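Local coordinates for osmotically inducible protein OsmC (Psychrobacter arcticus, PDB 2PN2), which is an OsmC-family protein of unproven function, probably taking part in osmotic stress and detoxification responses, at residues Arg32-His37 and Asn41-Thr46; Thr96-Ala101 and Val106-Ile111. All coordinates share one frame; numbering follows the deposited sequence. Where two conformers were deposited one is given.

Contact 1: residues Arg32-His37 and Asn41-Thr46; sequences RTSAIH and NNEIIT
A beta hairpin of the N-terminal antiparallel sheet brings Thr33 against Thr46 and Ala35 against Ile44 as hydrogen-bonded pairs, each closed by N-H...O bonds in both directions; Ala35 N bonds to Ile44 O at 2.8 Å.

The two threonines also meet through their hydroxyls, Thr33 OG1 lying 2.6 Å from Thr46 OG1. Each OG1 is set between its own backbone N and carbonyl carbon (chi1 81° and 70°), which turns the two oxygens together, and Ser71 of the second subunit bonds to Thr33 OG1 as well. Ala35 and Ile44 share this face; it is covered by Leu64 of helix 61-83 and by the second subunit.

The other face carries Ser34, Ile36, Glu43 and Ile45. Ser34 OG gives a very short hydrogen bond, 2.5 Å, to Glu43 OE2. Ile36 CD1 rests on the aliphatic part of the same glutamate, 3.6 Å from Glu43 CB, while Ile45 CD1 packs at Ser34 CB from the other flank. Past it, Arg32 NE comes to 3.6 Å of Ile45 CG2 on its way to a salt bridge with Asp47.

At the turn, Asn41 N bonds to His37 O at 2.7 Å. Such an antiparallel hairpin, with the Thr33, Ala35, Ile44 and Thr46 face turned into the dimer, belongs to the N-terminal sheet of this OsmC-family protein.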
loop_
_atom_site.group_PDB
_atom_site.type_symbol
_atom_site.label_atom_id
_atom_site.label_comp_id
_atom_site.label_asym_id
_atom_site.label_seq_id
_atom_site.Cartn_x
_atom_site.Cartn_y
_atom_site.Cartn_z
ATOM N N ARG A 32 1.557 4.527 -15.496
ATOM C CA ARG A 32 0.877 3.332 -15.014
ATOM C C ARG A 32 1.858 2.246 -14.610
ATOM O O ARG A 32 2.845 2.024 -15.315
ATOM C CB ARG A 32 -0.014 2.754 -16.114
ATOM C CG ARG A 32 -0.555 1.349 -15.818
ATOM C CD ARG A 32 -1.567 0.949 -16.825
ATOM N NE ARG A 32 -2.879 1.489 -16.515
ATOM C CZ ARG A 32 -3.905 1.534 -17.364
ATOM N NH1 ARG A 32 -3.819 1.092 -18.633
ATOM N NH2 ARG A 32 -5.044 2.046 -16.937
ATOM N N THR A 33 1.550 1.535 -13.523
ATOM C CA THR A 33 2.344 0.363 -13.109
ATOM C C THR A 33 1.424 -0.848 -12.945
ATOM O O THR A 33 0.238 -0.691 -12.711
ATOM C CB THR A 33 3.167 0.574 -11.825
ATOM O OG1 THR A 33 2.355 0.400 -10.653
ATOM C CG2 THR A 33 3.858 1.940 -11.826
ATOM N N SER A 34 2.000 -2.034 -13.090
ATOM C CA SER A 34 1.319 -3.319 -12.908
ATOM C C SER A 34 2.172 -4.154 -11.977
ATOM O O SER A 34 3.344 -4.351 -12.259
ATOM C CB SER A 34 1.176 -4.033 -14.246
ATOM O OG SER A 34 0.692 -5.348 -14.054
ATOM N N ALA A 35 1.577 -4.664 -10.900
ATOM C CA ALA A 35 2.290 -5.448 -9.887
ATOM C C ALA A 35 1.655 -6.832 -9.745
ATOM O O ALA A 35 0.434 -6.931 -9.585
ATOM C CB ALA A 35 2.272 -4.705 -8.538
ATOM N N ILE A 36 2.500 -7.866 -9.822
ATOM C CA ILE A 36 2.143 -9.275 -9.672
ATOM C C ILE A 36 2.760 -9.781 -8.356
ATOM O O ILE A 36 3.970 -9.630 -8.163
ATOM C CB ILE A 36 2.726 -10.136 -10.839
ATOM C CG1 ILE A 36 2.283 -9.609 -12.205
ATOM C CG2 ILE A 36 2.320 -11.599 -10.702
ATOM C CD1 ILE A 36 0.778 -9.536 -12.399
ATOM N N HIS A 37 1.929 -10.386 -7.495
ATOM C CA HIS A 37 2.338 -10.999 -6.230
ATOM C C HIS A 37 2.673 -12.441 -6.575
ATOM O O HIS A 37 1.779 -13.213 -6.956
ATOM C CB HIS A 37 1.207 -10.903 -5.205
ATOM C CG HIS A 37 1.487 -11.556 -3.889
ATOM N ND1 HIS A 37 0.956 -12.779 -3.540
ATOM C CD2 HIS A 37 2.193 -11.132 -2.814
ATOM C CE1 HIS A 37 1.343 -13.095 -2.319
ATOM N NE2 HIS A 37 2.099 -12.114 -1.856
ATOM N N ASN A 41 -0.105 -15.030 -7.504
ATOM C CA ASN A 41 -0.197 -14.692 -8.919
ATOM C C ASN A 41 -1.315 -13.640 -9.190
ATOM O O ASN A 41 -1.757 -13.503 -10.306
ATOM C CB ASN A 41 -0.353 -15.963 -9.789
ATOM C CG ASN A 41 0.159 -15.785 -11.226
ATOM O OD1 ASN A 41 0.886 -14.842 -11.546
ATOM N ND2 ASN A 41 -0.206 -16.723 -12.083
ATOM N N ASN A 42 -1.726 -12.871 -8.176
ATOM C CA ASN A 42 -2.782 -11.848 -8.351
ATOM C C ASN A 42 -2.122 -10.544 -8.855
ATOM O O ASN A 42 -0.945 -10.346 -8.572
ATOM C CB ASN A 42 -3.564 -11.657 -7.037
ATOM C CG ASN A 42 -4.985 -11.119 -7.253
ATOM O OD1 ASN A 42 -5.604 -11.315 -8.308
ATOM N ND2 ASN A 42 -5.516 -10.474 -6.235
ATOM N N GLU A 43 -2.877 -9.700 -9.598
ATOM C CA GLU A 43 -2.385 -8.435 -10.227
ATOM C C GLU A 43 -3.081 -7.161 -9.733
ATOM O O GLU A 43 -4.301 -7.157 -9.625
ATOM C CB GLU A 43 -2.563 -8.448 -11.764
ATOM C CG GLU A 43 -2.037 -7.169 -12.502
ATOM C CD GLU A 43 -2.205 -7.165 -14.006
ATOM O OE1 GLU A 43 -3.263 -7.600 -14.508
ATOM O OE2 GLU A 43 -1.284 -6.676 -14.698
ATOM N N ILE A 44 -2.283 -6.101 -9.501
ATOM C CA ILE A 44 -2.736 -4.769 -9.062
ATOM C C ILE A 44 -2.160 -3.708 -10.002
ATOM O O ILE A 44 -0.993 -3.796 -10.377
ATOM C CB ILE A 44 -2.282 -4.500 -7.611
ATOM C CG1 ILE A 44 -3.131 -5.356 -6.669
ATOM C CG2 ILE A 44 -2.393 -3.008 -7.238
ATOM C CD1 ILE A 44 -2.745 -5.274 -5.277
ATOM N N ILE A 45 -2.963 -2.712 -10.360
ATOM C CA ILE A 45 -2.567 -1.636 -11.255
ATOM C C ILE A 45 -2.552 -0.333 -10.478
ATOM O O ILE A 45 -3.354 -0.166 -9.568
ATOM C CB ILE A 45 -3.585 -1.472 -12.421
ATOM C CG1 ILE A 45 -3.794 -2.785 -13.207
ATOM C CG2 ILE A 45 -3.175 -0.353 -13.382
ATOM C CD1 ILE A 45 -2.544 -3.380 -13.799
ATOM N N THR A 46 -1.614 0.549 -10.811
ATOM C CA THR A 46 -1.643 1.929 -10.314
ATOM C C THR A 46 -1.560 2.896 -11.485
ATOM O O THR A 46 -0.995 2.569 -12.518
ATOM C CB THR A 46 -0.524 2.288 -9.288
ATOM O OG1 THR A 46 0.748 2.323 -9.936
ATOM C CG2 THR A 46 -0.511 1.327 -8.091
#

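Contact 2: residues Thr96-Ala101 and Val106-Ile111. With SO4 (sulfate ion), chain D.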
loop_
_atom_site.group_PDB
_atom_site.type_symbol
_atom_site.label_atom_id
_atom_site.label_comp_id
_atom_site.label_asym_id
_atom_site.label_seq_id
_atom_site.Cartn_x
_atom_site.Cartn_y
_atom_site.Cartn_z
ATOM N N THR A 96 -10.269 7.739 3.603
ATOM C CA THR A 96 -10.106 9.103 3.114
ATOM C C THR A 96 -8.660 9.457 3.410
ATOM O O THR A 96 -8.182 9.158 4.491
ATOM C CB THR A 96 -11.110 10.057 3.837
ATOM O OG1 THR A 96 -12.453 9.747 3.421
ATOM C CG2 THR A 96 -10.830 11.504 3.511
ATOM N N LYS A 97 -7.951 10.059 2.458
ATOM C CA LYS A 97 -6.563 10.462 2.707
ATOM C C LYS A 97 -6.447 11.964 2.617
ATOM O O LYS A 97 -7.185 12.598 1.851
ATOM C CB LYS A 97 -5.569 9.777 1.751
ATOM C CG LYS A 97 -5.588 10.276 0.317
ATOM C CD LYS A 97 -4.458 9.708 -0.522
ATOM C CE LYS A 97 -4.469 10.427 -1.862
ATOM N NZ LYS A 97 -3.590 9.765 -2.831
ATOM N N VAL A 98 -5.526 12.517 3.407
ATOM C CA VAL A 98 -5.163 13.923 3.340
ATOM C C VAL A 98 -3.665 13.936 3.013
ATOM O O VAL A 98 -2.878 13.137 3.572
ATOM C CB VAL A 98 -5.424 14.683 4.656
ATOM C CG1 VAL A 98 -5.095 16.201 4.492
ATOM C CG2 VAL A 98 -6.887 14.503 5.093
HETATM N N MSE A 99 -3.292 14.819 2.091
HETATM C CA MSE A 99 -1.901 15.012 1.700
HETATM C C MSE A 99 -1.407 16.329 2.269
HETATM O O MSE A 99 -2.209 17.233 2.535
HETATM C CB MSE A 99 -1.753 15.048 0.168
HETATM C CG MSE A 99 -2.323 13.838 -0.581
HETATM SE SE MSE A 99 -1.522 12.154 -0.084
HETATM C CE MSE A 99 0.204 12.274 -0.909
ATOM N N ALA A 100 -0.090 16.394 2.485
ATOM C CA ALA A 100 0.639 17.609 2.819
ATOM C C ALA A 100 1.588 17.842 1.640
ATOM O O ALA A 100 1.841 16.929 0.847
ATOM C CB ALA A 100 1.417 17.456 4.115
ATOM N N ALA A 101 2.094 19.063 1.530
ATOM C CA ALA A 101 3.033 19.465 0.466
ATOM C C ALA A 101 4.420 19.688 1.033
ATOM O O ALA A 101 4.617 19.722 2.258
ATOM C CB ALA A 101 2.544 20.755 -0.214
ATOM N N VAL A 106 1.614 11.663 2.440
ATOM C CA VAL A 106 0.364 11.433 3.191
ATOM C C VAL A 106 0.548 12.049 4.584
ATOM O O VAL A 106 1.598 11.853 5.215
ATOM C CB VAL A 106 0.053 9.917 3.333
ATOM C CG1 VAL A 106 -1.278 9.672 4.113
ATOM C CG2 VAL A 106 -0.009 9.224 1.949
ATOM N N SER A 107 -0.442 12.828 5.027
ATOM C CA SER A 107 -0.457 13.455 6.366
ATOM C C SER A 107 -1.543 12.848 7.278
ATOM O O SER A 107 -1.381 12.833 8.497
ATOM C CB SER A 107 -0.647 14.965 6.258
ATOM O OG SER A 107 -1.893 15.309 5.647
ATOM N N GLU A 108 -2.674 12.419 6.706
ATOM C CA GLU A 108 -3.730 11.785 7.488
ATOM C C GLU A 108 -4.393 10.674 6.684
ATOM O O GLU A 108 -4.461 10.749 5.443
ATOM C CB GLU A 108 -4.811 12.802 7.927
ATOM C CG GLU A 108 -4.296 14.152 8.445
ATOM C CD GLU A 108 -5.401 15.102 8.918
ATOM O OE1 GLU A 108 -6.572 14.691 9.047
ATOM O OE2 GLU A 108 -5.073 16.269 9.181
ATOM N N VAL A 109 -4.822 9.624 7.387
ATOM C CA VAL A 109 -5.650 8.574 6.786
ATOM C C VAL A 109 -6.837 8.396 7.712
ATOM O O VAL A 109 -6.659 8.027 8.900
ATOM C CB VAL A 109 -4.921 7.239 6.598
ATOM C CG1 VAL A 109 -5.881 6.206 6.030
ATOM C CG2 VAL A 109 -3.707 7.394 5.686
ATOM N N HIS A 110 -8.036 8.682 7.206
ATOM C CA HIS A 110 -9.265 8.526 8.002
ATOM C C HIS A 110 -9.936 7.252 7.539
ATOM O O HIS A 110 -10.145 7.070 6.328
ATOM C CB HIS A 110 -10.224 9.716 7.882
ATOM C CG HIS A 110 -9.587 11.050 8.118
ATOM N ND1 HIS A 110 -10.168 12.225 7.698
ATOM C CD2 HIS A 110 -8.391 11.394 8.660
ATOM C CE1 HIS A 110 -9.388 13.241 8.025
ATOM N NE2 HIS A 110 -8.298 12.763 8.598
ATOM N N ILE A 111 -10.243 6.367 8.486
ATOM C CA ILE A 111 -10.857 5.068 8.215
ATOM C C ILE A 111 -12.147 5.015 9.020
ATOM O O ILE A 111 -12.101 5.059 10.239
ATOM C CB ILE A 111 -9.930 3.880 8.606
ATOM C CG1 ILE A 111 -8.536 4.012 7.979
ATOM C CG2 ILE A 111 -10.567 2.521 8.244
ATOM C CD1 ILE A 111 -7.581 4.859 8.789
HETATM S S SO4 D . 0.034 10.017 -5.510
HETATM O O1 SO4 D . -1.410 10.029 -5.265
HETATM O O2 SO4 D . 0.553 8.644 -5.481
HETATM O O3 SO4 D . 0.253 10.575 -6.842
HETATM O O4 SO4 D . 0.715 10.841 -4.516
HETATM O O HOH W 1 -13.137 7.864 5.490
#
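Val98 O is gripped by two backbone donors of the facing strand, Ser107 N at 2.9 Å and Glu108 N at 3.2 Å. Both come from the same side of the carbonyl plane, with Glu108 N well above it. Val98 N returns a bond to Glu108 O, and further along Thr96 and His110 pair through two backbone bonds, Thr96 N to His110 O and His110 N to Thr96 O. A water joins Thr96 OG1 to His110 O beside that pair.

Two residues opposite one make this a classic beta bulge, set in the antiparallel hairpin of strands 92-100 and 105-114; on the far side of the latter, strand 145-150 completes the sheet within the chain.

Among the side chains on the Val98 face, a His-carboxylate bond stands out: His110 NE2 donates to Glu108 OE1 at 2.6 Å. The oxygen lies in the ring plane and uses its anti lone pair. Glu108 reaches it with CG swung away from its own carbonyl carbon (chi1 -43°) and the chain extended, alongside Val98, whose CB is 3.8 Å from Glu108 CB. With an alanine here in place of the glutamate, His110 NE2 would probably lose its acceptor and the imidazole be freer to turn, and the part of the chain beyond CB that lies along Val98 would be gone.

Apolar contacts lie at the bulge and just beyond it: Ala100 CB meets Ser107 CB at 3.9 Å, and the selenomethionine at Met99 folds back, bent at chi2 and chi3, until its SE is 3.9 Å from Val106 CG2.

Lys97 turns its charge away from the facing strand: NZ makes a salt bridge to Asp63, a hydrogen bond to Thr62 and a weak one to a sulfate, probably from the crystallisation liquor, which Ser60 and Arg104 also hold.

How the contacts relate
Along the chain the two hairpins follow one another, contact 1 first, and each lies in a different three-stranded sheet: residues 32-37 and 41-46 in the antiparallel N-terminal one, 96-101 and 106-111 in the mixed one. Their centres lie 23 Å apart and the nearest atoms about 10 Å, so they do not touch. Helix 61-83 falls between them in sequence and packs on both, Pro61 and Leu64 meeting contact 1 while Thr62, Ala66 and Leu69 meet contact 2. Both hairpins also reach the second subunit, contact 1 through more residues than contact 2, so the two sheets contribute to one dimer, consistent with the intertwined dimers of the OsmC family.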